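PDB 4NLM: Lmo1340 protein, which is of unknown function but folds as a YqgU-like beta propeller and is probably a lipid-anchored surface protein of Listeria monocytogenes. Local coordinates for residues V40-K45 against V59-K64; M116-L121 against E147-V152; F271-D276 against F287-S292; D342-T347 against Y353-T358. One frame throughout, in Å; residues are numbered along the deposited sequence. Where two conformers were deposited one is given.

Contact 1 (V40-K45 against V59-K64); sequences VQIKTK and VLLQTK
Ile42 meets Leu61 tip to tip: its CD1 methyl stands 3.9 Å from Leu61 CD2 and is equally close to CD1 of the same leucine, so that one methyl faces the fork of the other side chain. Two residues further along the strand, Thr63 offers its methyl group, with CG2 4.1 Å from Ile42 CD1. With Ile42 CG1 anti to the carbonyl carbon (chi1 -56°), the extended chain carries CD1 out to the leucine fork. No direct hydrogen bond links 40-45 to 59-64. At the exposed end a water takes that part, donating to Lys45 O at 2.8 Å and to Lys64 O at 3.0 Å, while both lysine side chains lead away from the junction. Phe47 touches Ile42 as well as Leu61 and so adds to the apolar cluster. The contact joins two neighbouring sheets of the propeller. Residues 40-41 form an edge strand running parallel to 352-357, to which Val40 is hydrogen-bonded through its backbone, whereas 58-65 is an inner strand of the next antiparallel sheet, flanked by strands 47-55 and 68-75.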
loop_
_atom_site.group_PDB
_atom_site.type_symbol
_atom_site.label_atom_id
_atom_site.label_comp_id
_atom_site.label_asym_id
_atom_site.label_seq_id
_atom_site.Cartn_x
_atom_site.Cartn_y
_atom_site.Cartn_z
ATOM N N VAL A 40 -1.952 23.509 0.426
ATOM C CA VAL A 40 -0.747 24.338 0.461
ATOM C C VAL A 40 -0.114 24.300 -0.917
ATOM O O VAL A 40 -0.224 23.309 -1.615
ATOM C CB VAL A 40 0.306 23.869 1.480
ATOM C CG1 VAL A 40 -0.223 24.039 2.884
ATOM C CG2 VAL A 40 0.779 22.450 1.194
ATOM N N GLN A 41 0.550 25.398 -1.283
ATOM C CA GLN A 41 1.270 25.486 -2.542
ATOM C C GLN A 41 2.699 25.020 -2.357
ATOM O O GLN A 41 3.365 25.417 -1.406
ATOM C CB GLN A 41 1.306 26.929 -3.068
ATOM C CG GLN A 41 0.009 27.451 -3.672
ATOM C CD GLN A 41 0.200 28.767 -4.408
ATOM O OE1 GLN A 41 1.329 29.218 -4.617
ATOM N NE2 GLN A 41 -0.903 29.382 -4.816
ATOM N N ILE A 42 3.155 24.151 -3.247
ATOM C CA ILE A 42 4.541 23.711 -3.228
ATOM C C ILE A 42 4.971 23.690 -4.692
ATOM O O ILE A 42 4.252 23.179 -5.567
ATOM C CB ILE A 42 4.728 22.314 -2.602
ATOM C CG1 ILE A 42 4.143 22.288 -1.202
ATOM C CG2 ILE A 42 6.204 21.948 -2.571
ATOM C CD1 ILE A 42 4.243 20.936 -0.518
ATOM N N LYS A 43 6.173 24.205 -4.939
ATOM C CA LYS A 43 6.772 24.189 -6.270
ATOM C C LYS A 43 6.793 22.760 -6.779
ATOM O O LYS A 43 7.128 21.818 -6.054
ATOM C CB LYS A 43 8.198 24.749 -6.252
ATOM C CG LYS A 43 8.278 26.226 -5.890
ATOM C CD LYS A 43 9.710 26.730 -5.865
ATOM C CE LYS A 43 9.759 28.208 -5.515
ATOM N NZ LYS A 43 11.150 28.707 -5.356
ATOM N N THR A 44 6.464 22.600 -8.043
ATOM C CA THR A 44 6.345 21.288 -8.639
ATOM C C THR A 44 7.541 20.361 -8.464
ATOM O O THR A 44 7.379 19.215 -8.047
ATOM C CB THR A 44 6.032 21.432 -10.134
ATOM O OG1 THR A 44 4.983 22.385 -10.286
ATOM C CG2 THR A 44 5.601 20.101 -10.736
ATOM N N LYS A 45 8.738 20.858 -8.744
ATOM C CA LYS A 45 9.941 20.036 -8.662
ATOM C C LYS A 45 10.384 19.773 -7.223
ATOM O O LYS A 45 11.109 18.812 -6.951
ATOM C CB LYS A 45 11.061 20.654 -9.500
ATOM C CG LYS A 45 10.795 20.564 -11.002
ATOM C CD LYS A 45 10.477 19.127 -11.383
ATOM C CE LYS A 45 9.991 19.012 -12.818
ATOM N NZ LYS A 45 9.579 17.616 -13.134
ATOM N N VAL A 59 -0.990 14.392 7.281
ATOM C CA VAL A 59 -0.338 13.510 6.348
ATOM C C VAL A 59 1.177 13.670 6.458
ATOM O O VAL A 59 1.665 14.649 7.006
ATOM C CB VAL A 59 -0.776 13.774 4.895
ATOM C CG1 VAL A 59 -2.273 13.547 4.792
ATOM C CG2 VAL A 59 -0.339 15.159 4.400
ATOM N N LEU A 60 1.876 12.663 5.939
ATOM C CA LEU A 60 3.326 12.702 5.794
ATOM C C LEU A 60 3.700 13.276 4.412
ATOM O O LEU A 60 3.371 12.679 3.429
ATOM C CB LEU A 60 3.911 11.297 5.984
ATOM C CG LEU A 60 5.423 11.175 5.850
ATOM C CD1 LEU A 60 6.125 12.049 6.845
ATOM C CD2 LEU A 60 5.860 9.731 5.966
ATOM N N LEU A 61 4.332 14.429 4.467
ATOM C CA LEU A 61 4.743 15.189 3.279
ATOM C C LEU A 61 6.223 15.050 3.038
ATOM O O LEU A 61 7.029 15.288 3.919
ATOM C CB LEU A 61 4.399 16.660 3.517
ATOM C CG LEU A 61 4.836 17.633 2.454
ATOM C CD1 LEU A 61 4.215 17.366 1.082
ATOM C CD2 LEU A 61 4.586 19.075 2.878
ATOM N N GLN A 62 6.570 14.708 1.800
ATOM C CA GLN A 62 7.961 14.566 1.346
ATOM C C GLN A 62 8.255 15.604 0.266
ATOM O O GLN A 62 7.577 15.670 -0.758
ATOM C CB GLN A 62 8.170 13.168 0.804
ATOM C CG GLN A 62 9.616 12.873 0.391
ATOM C CD GLN A 62 9.746 11.532 -0.260
ATOM O OE1 GLN A 62 8.977 10.615 0.033
ATOM N NE2 GLN A 62 10.760 11.380 -1.102
ATOM N N THR A 63 9.275 16.409 0.538
ATOM C CA THR A 63 9.741 17.440 -0.398
ATOM C C THR A 63 11.266 17.329 -0.465
ATOM O O THR A 63 11.897 16.650 0.353
ATOM C CB THR A 63 9.366 18.840 0.081
ATOM O OG1 THR A 63 9.919 19.107 1.374
ATOM C CG2 THR A 63 7.855 19.052 0.120
ATOM N N LYS A 64 11.855 17.993 -1.455
ATOM C CA LYS A 64 13.310 17.955 -1.634
ATOM C C LYS A 64 13.807 19.272 -2.183
ATOM O O LYS A 64 13.241 19.828 -3.145
ATOM C CB LYS A 64 13.725 16.827 -2.594
ATOM C CG LYS A 64 15.235 16.670 -2.732
ATOM C CD LYS A 64 15.617 15.499 -3.612
ATOM C CE LYS A 64 17.124 15.433 -3.794
ATOM N NZ LYS A 64 17.513 14.404 -4.797
HETATM O O HOH W 1 13.706 18.660 -5.840
#

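Contact 2 (M116-L121 against E147-V152); sequences MRIIAL and EKIMFV
The ring of Phe151 receives the end of the selenomethionine at position 116 on one face. Met116 CE sits nearly over the ring centre, 3.7 Å from the centroid and 12° off the normal, which makes a CH-pi contact. Its selenium follows at 4.1 Å from the same centroid, also over the face but displaced toward the CE2 side, so the pair is a Met-aromatic contact as well. The Met116 chain, extended beyond CG, and the Phe151 side chain approach each other from opposite directions. Arg130, from strand 126-132, touches both side chains. Strands 114-120 and 148-155 belong to two successive four-stranded antiparallel sheets, and the contact is thus one between adjacent blades within the YqgU-like six-bladed propeller region; all four side chains that meet here are buried, and no hydrogen bond passes directly between the two segments. Two residues along each strand, Ile118 and Ile149 reach toward each other tip to tip, and their CD1 methyls come within 3.5 Å, a close approach for two methyl carbons. On the Ile118 side, Tyr167 from a loop packs against the isoleucine.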
loop_
_atom_site.group_PDB
_atom_site.type_symbol
_atom_site.label_atom_id
_atom_site.label_comp_id
_atom_site.label_asym_id
_atom_site.label_seq_id
_atom_site.Cartn_x
_atom_site.Cartn_y
_atom_site.Cartn_z
HETATM N N MSE A 116 18.341 0.676 6.133
HETATM C CA MSE A 116 16.930 0.671 6.515
HETATM C C MSE A 116 16.903 1.232 7.909
HETATM O O MSE A 116 17.574 0.709 8.796
HETATM C CB MSE A 116 16.293 -0.686 6.574
HETATM C CG MSE A 116 16.286 -1.557 5.372
HETATM SE SE MSE A 116 15.762 -3.394 5.943
HETATM C CE MSE A 116 16.063 -3.850 4.063
ATOM N N ARG A 117 16.165 2.323 8.090
ATOM C CA ARG A 117 15.999 2.965 9.381
ATOM C C ARG A 117 14.552 3.026 9.814
ATOM O O ARG A 117 13.670 3.254 8.970
ATOM C CB ARG A 117 16.471 4.412 9.349
ATOM C CG ARG A 117 17.948 4.599 9.114
ATOM C CD ARG A 117 18.292 6.075 9.127
ATOM N NE ARG A 117 19.719 6.300 8.956
ATOM C CZ ARG A 117 20.319 6.454 7.780
ATOM N NH1 ARG A 117 21.630 6.660 7.721
ATOM N NH2 ARG A 117 19.606 6.413 6.661
ATOM N N ILE A 118 14.315 2.852 11.115
ATOM C CA ILE A 118 13.009 3.077 11.686
ATOM C C ILE A 118 13.120 4.404 12.445
ATOM O O ILE A 118 14.000 4.561 13.301
ATOM C CB ILE A 118 12.594 1.968 12.658
ATOM C CG1 ILE A 118 12.682 0.602 11.982
ATOM C CG2 ILE A 118 11.202 2.243 13.233
ATOM C CD1 ILE A 118 11.858 0.439 10.734
ATOM N N ILE A 119 12.239 5.347 12.117
ATOM C CA ILE A 119 12.272 6.676 12.677
ATOM C C ILE A 119 10.989 6.965 13.412
ATOM O O ILE A 119 9.902 6.746 12.870
ATOM C CB ILE A 119 12.431 7.693 11.551
ATOM C CG1 ILE A 119 13.779 7.457 10.842
ATOM C CG2 ILE A 119 12.344 9.129 12.052
ATOM C CD1 ILE A 119 13.910 8.045 9.469
ATOM N N ALA A 120 11.102 7.466 14.642
ATOM C CA ALA A 120 9.905 7.803 15.416
ATOM C C ALA A 120 9.262 9.073 14.908
ATOM O O ALA A 120 9.925 10.085 14.740
ATOM C CB ALA A 120 10.229 7.935 16.903
ATOM N N LEU A 121 7.955 9.018 14.694
ATOM C CA LEU A 121 7.249 10.192 14.215
ATOM C C LEU A 121 7.197 11.333 15.213
ATOM O O LEU A 121 7.188 12.501 14.810
ATOM C CB LEU A 121 5.829 9.808 13.810
ATOM C CG LEU A 121 5.764 9.054 12.473
ATOM C CD1 LEU A 121 4.458 8.299 12.343
ATOM C CD2 LEU A 121 5.965 10.050 11.342
ATOM N N GLU A 147 6.874 -4.671 15.443
ATOM C CA GLU A 147 8.298 -4.756 15.606
ATOM C C GLU A 147 8.926 -5.521 14.411
ATOM O O GLU A 147 10.155 -5.559 14.240
ATOM C CB GLU A 147 8.615 -5.476 16.909
ATOM C CG GLU A 147 8.269 -4.675 18.180
ATOM C CD GLU A 147 6.795 -4.638 18.609
ATOM O OE1 GLU A 147 5.981 -5.487 18.182
ATOM O OE2 GLU A 147 6.432 -3.769 19.441
ATOM N N LYS A 148 8.089 -6.195 13.626
ATOM C CA LYS A 148 8.565 -7.049 12.546
ATOM C C LYS A 148 8.268 -6.481 11.158
ATOM O O LYS A 148 7.112 -6.134 10.857
ATOM C CB LYS A 148 7.869 -8.397 12.585
ATOM C CG LYS A 148 8.066 -9.149 13.871
ATOM C CD LYS A 148 7.408 -10.508 13.794
ATOM C CE LYS A 148 7.354 -11.101 15.197
ATOM N NZ LYS A 148 6.870 -12.500 15.149
ATOM N N ILE A 149 9.304 -6.415 10.320
ATOM C CA ILE A 149 9.173 -6.000 8.938
ATOM C C ILE A 149 9.786 -7.087 8.092
ATOM O O ILE A 149 10.989 -7.415 8.207
ATOM C CB ILE A 149 9.836 -4.646 8.670
ATOM C CG1 ILE A 149 9.228 -3.559 9.557
ATOM C CG2 ILE A 149 9.655 -4.231 7.210
ATOM C CD1 ILE A 149 9.918 -2.218 9.425
HETATM N N MSE A 150 8.978 -7.659 7.218
HETATM C CA MSE A 150 9.453 -8.661 6.292
HETATM C C MSE A 150 9.758 -7.961 4.977
HETATM O O MSE A 150 9.093 -6.995 4.602
HETATM C CB MSE A 150 8.344 -9.703 6.132
HETATM C CG MSE A 150 8.489 -10.721 5.014
HETATM SE SE MSE A 150 7.107 -12.090 5.299
HETATM C CE MSE A 150 5.456 -11.101 4.847
ATOM N N PHE A 151 10.746 -8.428 4.235
ATOM C CA PHE A 151 11.077 -7.829 2.968
ATOM C C PHE A 151 11.638 -8.820 1.993
ATOM O O PHE A 151 12.323 -9.797 2.353
ATOM C CB PHE A 151 11.981 -6.607 3.153
ATOM C CG PHE A 151 13.216 -6.860 3.932
ATOM C CD1 PHE A 151 14.369 -7.214 3.271
ATOM C CD2 PHE A 151 13.258 -6.671 5.294
ATOM C CE1 PHE A 151 15.544 -7.465 3.943
ATOM C CE2 PHE A 151 14.440 -6.906 5.985
ATOM C CZ PHE A 151 15.573 -7.302 5.309
ATOM N N VAL A 152 11.295 -8.541 0.741
ATOM C CA VAL A 152 11.740 -9.297 -0.399
ATOM C C VAL A 152 12.831 -8.492 -1.094
ATOM O O VAL A 152 12.587 -7.345 -1.498
ATOM C CB VAL A 152 10.569 -9.561 -1.362
ATOM C CG1 VAL A 152 11.042 -10.406 -2.537
ATOM C CG2 VAL A 152 9.421 -10.239 -0.624
#

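Contact 3 (F271-D276 against F287-S292); sequences FVPYFD and FVPYKS
Pro273 lies against Phe287 and Pro289, touching the strand that carries them through its CB and CG. Its CB stands 4.0 Å from Phe287 CB, and its CG reaches Pro289 CD at 4.3 Å, so the one pyrrolidine ring touches side chains two residues apart. Beside it, the CB of Tyr274 approaches the phenylalanine ring at CD2, 4.3 Å away, whereas the tyrosine ring itself leads away and touches Tyr339. The Phe287 side chain also packs on Leu304 of the adjoining strand 302-308, and its ring edge comes near Tyr274 O, with CD2 3.7 Å from that oxygen. Closer to the backbone, Pro273 CB lies 3.5 Å from Phe287 O, a van der Waals approach to a polar atom.

The polar edge is a single backbone bond. Phe287 N donates to Tyr274 O over 3.1 Å, with an N-H...O angle of 170°, and the donor arrives almost in line with the C=O bond (178°). The same carbonyl has a weak bond from Thr286 OG1, and the preceding peptide is held separately, Tyr274 N donating to Asn323 OD1.

Segment 271-276 leads from strand 269-271 toward strand 284-289, which opens the next antiparallel sheet. Proline has no backbone N-H to donate, so Pro273 adheres to Phe287 and Pro289 through ring carbons, and direct hydrogen bonding between the two segments is left to the Tyr274-Phe287 pair.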
loop_
_atom_site.group_PDB
_atom_site.type_symbol
_atom_site.label_atom_id
_atom_site.label_comp_id
_atom_site.label_asym_id
_atom_site.label_seq_id
_atom_site.Cartn_x
_atom_site.Cartn_y
_atom_site.Cartn_z
ATOM N N PHE A 271 -6.271 -6.549 -16.178
ATOM C CA PHE A 271 -5.895 -5.282 -15.575
ATOM C C PHE A 271 -6.695 -5.131 -14.280
ATOM O O PHE A 271 -7.906 -5.291 -14.286
ATOM C CB PHE A 271 -6.219 -4.107 -16.505
ATOM C CG PHE A 271 -5.871 -2.782 -15.908
ATOM C CD1 PHE A 271 -4.554 -2.361 -15.851
ATOM C CD2 PHE A 271 -6.841 -1.988 -15.346
ATOM C CE1 PHE A 271 -4.218 -1.156 -15.283
ATOM C CE2 PHE A 271 -6.514 -0.775 -14.783
ATOM C CZ PHE A 271 -5.200 -0.358 -14.742
ATOM N N VAL A 272 -6.040 -4.836 -13.159
ATOM C CA VAL A 272 -6.745 -4.693 -11.884
ATOM C C VAL A 272 -6.710 -3.223 -11.489
ATOM O O VAL A 272 -5.644 -2.650 -11.276
ATOM C CB VAL A 272 -6.104 -5.543 -10.801
ATOM C CG1 VAL A 272 -6.878 -5.392 -9.500
ATOM C CG2 VAL A 272 -6.087 -7.005 -11.224
ATOM N N PRO A 273 -7.877 -2.587 -11.366
ATOM C CA PRO A 273 -7.897 -1.204 -10.943
ATOM C C PRO A 273 -7.400 -1.036 -9.509
ATOM O O PRO A 273 -7.340 -2.008 -8.720
ATOM C CB PRO A 273 -9.376 -0.817 -11.054
ATOM C CG PRO A 273 -9.935 -1.772 -12.043
ATOM C CD PRO A 273 -9.210 -3.052 -11.765
ATOM N N TYR A 274 -7.056 0.179 -9.123
ATOM C CA TYR A 274 -6.627 0.431 -7.774
ATOM C C TYR A 274 -7.751 0.242 -6.746
ATOM O O TYR A 274 -8.911 0.583 -6.984
ATOM C CB TYR A 274 -6.071 1.843 -7.610
ATOM C CG TYR A 274 -4.755 2.039 -8.322
ATOM C CD1 TYR A 274 -3.601 1.443 -7.825
ATOM C CD2 TYR A 274 -4.652 2.793 -9.486
ATOM C CE1 TYR A 274 -2.388 1.590 -8.475
ATOM C CE2 TYR A 274 -3.449 2.946 -10.143
ATOM C CZ TYR A 274 -2.322 2.349 -9.634
ATOM O OH TYR A 274 -1.127 2.500 -10.310
ATOM N N PHE A 275 -7.376 -0.269 -5.566
ATOM C CA PHE A 275 -8.236 -0.337 -4.408
ATOM C C PHE A 275 -7.476 0.234 -3.227
ATOM O O PHE A 275 -6.252 0.297 -3.212
ATOM C CB PHE A 275 -8.784 -1.756 -4.146
ATOM C CG PHE A 275 -7.730 -2.779 -3.837
ATOM C CD1 PHE A 275 -7.213 -2.944 -2.535
ATOM C CD2 PHE A 275 -7.279 -3.614 -4.837
ATOM C CE1 PHE A 275 -6.233 -3.890 -2.301
ATOM C CE2 PHE A 275 -6.295 -4.557 -4.586
ATOM C CZ PHE A 275 -5.794 -4.707 -3.312
ATOM N N ASP A 276 -8.219 0.633 -2.207
ATOM C CA ASP A 276 -7.633 1.154 -0.961
ATOM C C ASP A 276 -7.130 0.003 -0.129
ATOM O O ASP A 276 -7.885 -0.889 0.264
ATOM C CB ASP A 276 -8.727 1.920 -0.222
ATOM C CG ASP A 276 -8.390 2.281 1.204
ATOM O OD1 ASP A 276 -7.212 2.493 1.529
ATOM O OD2 ASP A 276 -9.354 2.341 2.005
ATOM N N PHE A 287 -11.836 1.329 -7.549
ATOM C CA PHE A 287 -12.308 1.733 -8.863
ATOM C C PHE A 287 -12.870 0.511 -9.572
ATOM O O PHE A 287 -12.424 -0.640 -9.376
ATOM C CB PHE A 287 -11.192 2.432 -9.681
ATOM C CG PHE A 287 -10.869 3.742 -9.110
ATOM C CD1 PHE A 287 -11.683 4.836 -9.403
ATOM C CD2 PHE A 287 -9.789 3.929 -8.273
ATOM C CE1 PHE A 287 -11.440 6.047 -8.822
ATOM C CE2 PHE A 287 -9.551 5.134 -7.706
ATOM C CZ PHE A 287 -10.367 6.215 -8.000
ATOM N N VAL A 288 -13.868 0.768 -10.416
ATOM C CA VAL A 288 -14.564 -0.253 -11.169
ATOM C C VAL A 288 -14.789 0.288 -12.590
ATOM O O VAL A 288 -15.269 1.387 -12.729
ATOM C CB VAL A 288 -15.930 -0.578 -10.515
ATOM C CG1 VAL A 288 -16.710 -1.586 -11.291
ATOM C CG2 VAL A 288 -15.743 -1.117 -9.119
ATOM N N PRO A 289 -14.519 -0.527 -13.613
ATOM C CA PRO A 289 -14.775 -0.081 -14.972
ATOM C C PRO A 289 -16.253 -0.149 -15.299
ATOM O O PRO A 289 -16.972 -0.927 -14.717
ATOM C CB PRO A 289 -14.017 -1.111 -15.838
ATOM C CG PRO A 289 -13.221 -1.928 -14.884
ATOM C CD PRO A 289 -13.901 -1.861 -13.579
ATOM N N TYR A 290 -16.666 0.622 -16.293
ATOM C CA TYR A 290 -18.038 0.594 -16.754
ATOM C C TYR A 290 -18.365 -0.587 -17.657
ATOM O O TYR A 290 -19.524 -0.967 -17.787
ATOM C CB TYR A 290 -18.398 1.886 -17.467
ATOM C CG TYR A 290 -18.487 3.041 -16.527
ATOM C CD1 TYR A 290 -19.528 3.119 -15.616
ATOM C CD2 TYR A 290 -17.555 4.045 -16.534
ATOM C CE1 TYR A 290 -19.617 4.162 -14.745
ATOM C CE2 TYR A 290 -17.624 5.096 -15.640
ATOM C CZ TYR A 290 -18.685 5.139 -14.729
ATOM O OH TYR A 290 -18.798 6.205 -13.880
ATOM N N LYS A 291 -17.348 -1.149 -18.294
ATOM C CA LYS A 291 -17.583 -2.277 -19.177
ATOM C C LYS A 291 -16.302 -3.102 -19.316
ATOM O O LYS A 291 -15.212 -2.614 -19.062
ATOM C CB LYS A 291 -18.068 -1.816 -20.549
ATOM C CG LYS A 291 -17.010 -1.111 -21.357
ATOM C CD LYS A 291 -17.498 -0.613 -22.722
ATOM C CE LYS A 291 -16.429 0.294 -23.298
ATOM N NZ LYS A 291 -16.768 0.792 -24.659
ATOM N N SER A 292 -16.483 -4.370 -19.645
ATOM C CA SER A 292 -15.366 -5.250 -19.877
ATOM C C SER A 292 -14.781 -4.920 -21.225
ATOM O O SER A 292 -15.508 -4.910 -22.208
ATOM C CB SER A 292 -15.831 -6.687 -19.863
ATOM O OG SER A 292 -14.718 -7.544 -20.089
#

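Contact 4 (D342-T347 against Y353-T358); sequences DKVIDT and YNLINT
Val344 and Tyr353 form a hydrogen-bonded pair in the antiparallel beta hairpin of strands 343-346 and 352-357. Val344 N donates to Tyr353 O at 2.9 Å, and Tyr353 N returns a bond to Val344 O at 2.8 Å. Further along, Asp342 O accepts from Leu355 N and Ile356 N, which approach from the same face of its plane; this double grip falls where strand 352-357 is interrupted at Leu355.

Apolar contacts are fewer: the Val344 and Leu355 side chains cross obliquely, CG2 to CD2 4.2 Å, and Val344 CB lies 4.5 Å from Tyr353 CB.

Among side-chain polar groups, Lys343 and Asn354 lie side by side, and a bend at the last lysine torsion (chi4 -42°) turns NZ toward Asn354 OD1, though the separation is too short for the bond to be other than doubtful. A water accepts from Lys343 NZ at 2.6 Å and donates to Ile356 O at 2.7 Å. Asp346 OD1 accepts a hydrogen bond from Lys348 N. Tyr353 OH bonds to Glu36 OE2, while a second water, in the plane of the tyrosine ring, donates to that hydroxyl at 2.6 Å and to Asp346 OD2 at 2.9 Å.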
loop_
_atom_site.group_PDB
_atom_site.type_symbol
_atom_site.label_atom_id
_atom_site.label_comp_id
_atom_site.label_asym_id
_atom_site.label_seq_id
_atom_site.Cartn_x
_atom_site.Cartn_y
_atom_site.Cartn_z
ATOM N N ASP A 342 -1.994 13.870 -3.723
ATOM C CA ASP A 342 -2.106 15.304 -3.591
ATOM C C ASP A 342 -3.530 15.837 -3.537
ATOM O O ASP A 342 -3.729 17.044 -3.381
ATOM C CB ASP A 342 -1.331 15.995 -4.735
ATOM C CG ASP A 342 -1.834 15.619 -6.092
ATOM O OD1 ASP A 342 -2.260 14.496 -6.351
ATOM O OD2 ASP A 342 -1.806 16.497 -6.971
ATOM N N LYS A 343 -4.502 14.928 -3.605
ATOM C CA LYS A 343 -5.921 15.252 -3.476
ATOM C C LYS A 343 -6.559 14.400 -2.386
ATOM O O LYS A 343 -6.060 13.333 -2.044
ATOM C CB LYS A 343 -6.658 15.098 -4.822
ATOM C CG LYS A 343 -6.125 16.037 -5.878
ATOM C CD LYS A 343 -6.864 16.034 -7.213
ATOM C CE LYS A 343 -6.116 16.826 -8.298
ATOM N NZ LYS A 343 -5.560 18.100 -7.767
ATOM N N VAL A 344 -7.676 14.903 -1.875
ATOM C CA VAL A 344 -8.462 14.209 -0.879
ATOM C C VAL A 344 -9.902 14.114 -1.344
ATOM O O VAL A 344 -10.477 15.108 -1.780
ATOM C CB VAL A 344 -8.435 14.926 0.490
ATOM C CG1 VAL A 344 -9.386 14.274 1.494
ATOM C CG2 VAL A 344 -7.031 14.931 1.039
ATOM N N ILE A 345 -10.455 12.913 -1.303
ATOM C CA ILE A 345 -11.864 12.700 -1.576
ATOM C C ILE A 345 -12.604 12.458 -0.270
ATOM O O ILE A 345 -12.178 11.666 0.584
ATOM C CB ILE A 345 -12.062 11.444 -2.441
ATOM C CG1 ILE A 345 -11.262 11.548 -3.744
ATOM C CG2 ILE A 345 -13.555 11.187 -2.656
ATOM C CD1 ILE A 345 -11.274 10.277 -4.555
ATOM N N ASP A 346 -13.727 13.148 -0.069
ATOM C CA ASP A 346 -14.592 12.886 1.075
ATOM C C ASP A 346 -15.638 11.886 0.573
ATOM O O ASP A 346 -16.499 12.227 -0.228
ATOM C CB ASP A 346 -15.203 14.197 1.572
ATOM C CG ASP A 346 -16.067 14.036 2.783
ATOM O OD1 ASP A 346 -16.669 12.963 2.946
ATOM O OD2 ASP A 346 -16.139 15.018 3.554
ATOM N N THR A 347 -15.578 10.669 1.104
ATOM C CA THR A 347 -16.413 9.582 0.624
ATOM C C THR A 347 -17.864 9.643 1.078
ATOM O O THR A 347 -18.703 8.896 0.570
ATOM C CB THR A 347 -15.792 8.213 0.947
ATOM O OG1 THR A 347 -14.536 8.094 0.260
ATOM C CG2 THR A 347 -16.709 7.105 0.495
ATOM N N TYR A 353 -10.845 17.659 -2.853
ATOM C CA TYR A 353 -10.056 18.796 -2.416
ATOM C C TYR A 353 -8.621 18.651 -2.846
ATOM O O TYR A 353 -8.067 17.568 -2.822
ATOM C CB TYR A 353 -10.065 18.880 -0.905
ATOM C CG TYR A 353 -11.444 18.962 -0.331
ATOM C CD1 TYR A 353 -12.157 17.812 -0.018
ATOM C CD2 TYR A 353 -12.026 20.188 -0.088
ATOM C CE1 TYR A 353 -13.438 17.891 0.505
ATOM C CE2 TYR A 353 -13.306 20.283 0.411
ATOM C CZ TYR A 353 -14.005 19.136 0.725
ATOM O OH TYR A 353 -15.280 19.260 1.233
ATOM N N ASN A 354 -8.007 19.757 -3.212
ATOM C CA ASN A 354 -6.592 19.765 -3.514
ATOM C C ASN A 354 -5.864 19.988 -2.203
ATOM O O ASN A 354 -6.062 20.978 -1.519
ATOM C CB ASN A 354 -6.278 20.905 -4.469
ATOM C CG ASN A 354 -6.874 20.700 -5.847
ATOM O OD1 ASN A 354 -6.953 19.587 -6.345
ATOM N ND2 ASN A 354 -7.275 21.791 -6.482
ATOM N N LEU A 355 -5.060 19.016 -1.813
ATOM C CA LEU A 355 -4.263 19.113 -0.590
ATOM C C LEU A 355 -2.918 19.807 -0.892
ATOM O O LEU A 355 -2.460 20.644 -0.121
ATOM C CB LEU A 355 -4.066 17.727 0.005
ATOM C CG LEU A 355 -3.172 17.649 1.225
ATOM C CD1 LEU A 355 -3.717 18.510 2.357
ATOM C CD2 LEU A 355 -3.076 16.197 1.647
ATOM N N ILE A 356 -2.290 19.402 -1.992
ATOM C CA ILE A 356 -1.050 20.012 -2.445
ATOM C C ILE A 356 -1.328 20.642 -3.799
ATOM O O ILE A 356 -1.722 19.949 -4.740
ATOM C CB ILE A 356 0.119 18.999 -2.608
ATOM C CG1 ILE A 356 0.285 18.117 -1.358
ATOM C CG2 ILE A 356 1.407 19.739 -2.962
ATOM C CD1 ILE A 356 0.636 18.851 -0.100
ATOM N N ASN A 357 -1.149 21.957 -3.881
ATOM C CA ASN A 357 -1.417 22.705 -5.096
ATOM C C ASN A 357 -0.151 22.985 -5.841
ATOM O O ASN A 357 0.841 23.409 -5.257
ATOM C CB ASN A 357 -2.066 24.046 -4.746
ATOM C CG ASN A 357 -3.499 23.891 -4.258
ATOM O OD1 ASN A 357 -4.301 23.229 -4.901
ATOM N ND2 ASN A 357 -3.828 24.531 -3.147
ATOM N N THR A 358 -0.193 22.754 -7.144
ATOM C CA THR A 358 0.921 23.085 -7.996
ATOM C C THR A 358 0.711 24.560 -8.362
ATOM O O THR A 358 -0.415 24.950 -8.643
ATOM C CB THR A 358 0.889 22.275 -9.307
ATOM O OG1 THR A 358 -0.227 22.695 -10.103
ATOM C CG2 THR A 358 0.777 20.789 -9.042
HETATM O O HOH W 2 -3.751 18.790 -6.063
HETATM O O HOH W 3 -16.813 17.441 2.158
#

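How the contacts relate
Contacts 1 and 4 are joined: their centres lie about 13 Å apart, strands 40-41 and 352-357 are parallel neighbours in one sheet, and Ile356 of contact 4 packs on Val40 and Ile42 of contact 1. Contact 4 works within that sheet and is partly buried, with dense backbone hydrogen bonding and several polar side chains. Contacts 1 and 2 instead bridge separate sheets through apolar side chains; contact 2 is wholly buried, whereas contact 1 ends at a water bridging the backbone carbonyls of two exposed lysines. Contact 3, on the opposite side of the chain's centre from contact 2, mixes both modes, pairing proline packing with one backbone bond between a loop and a strand.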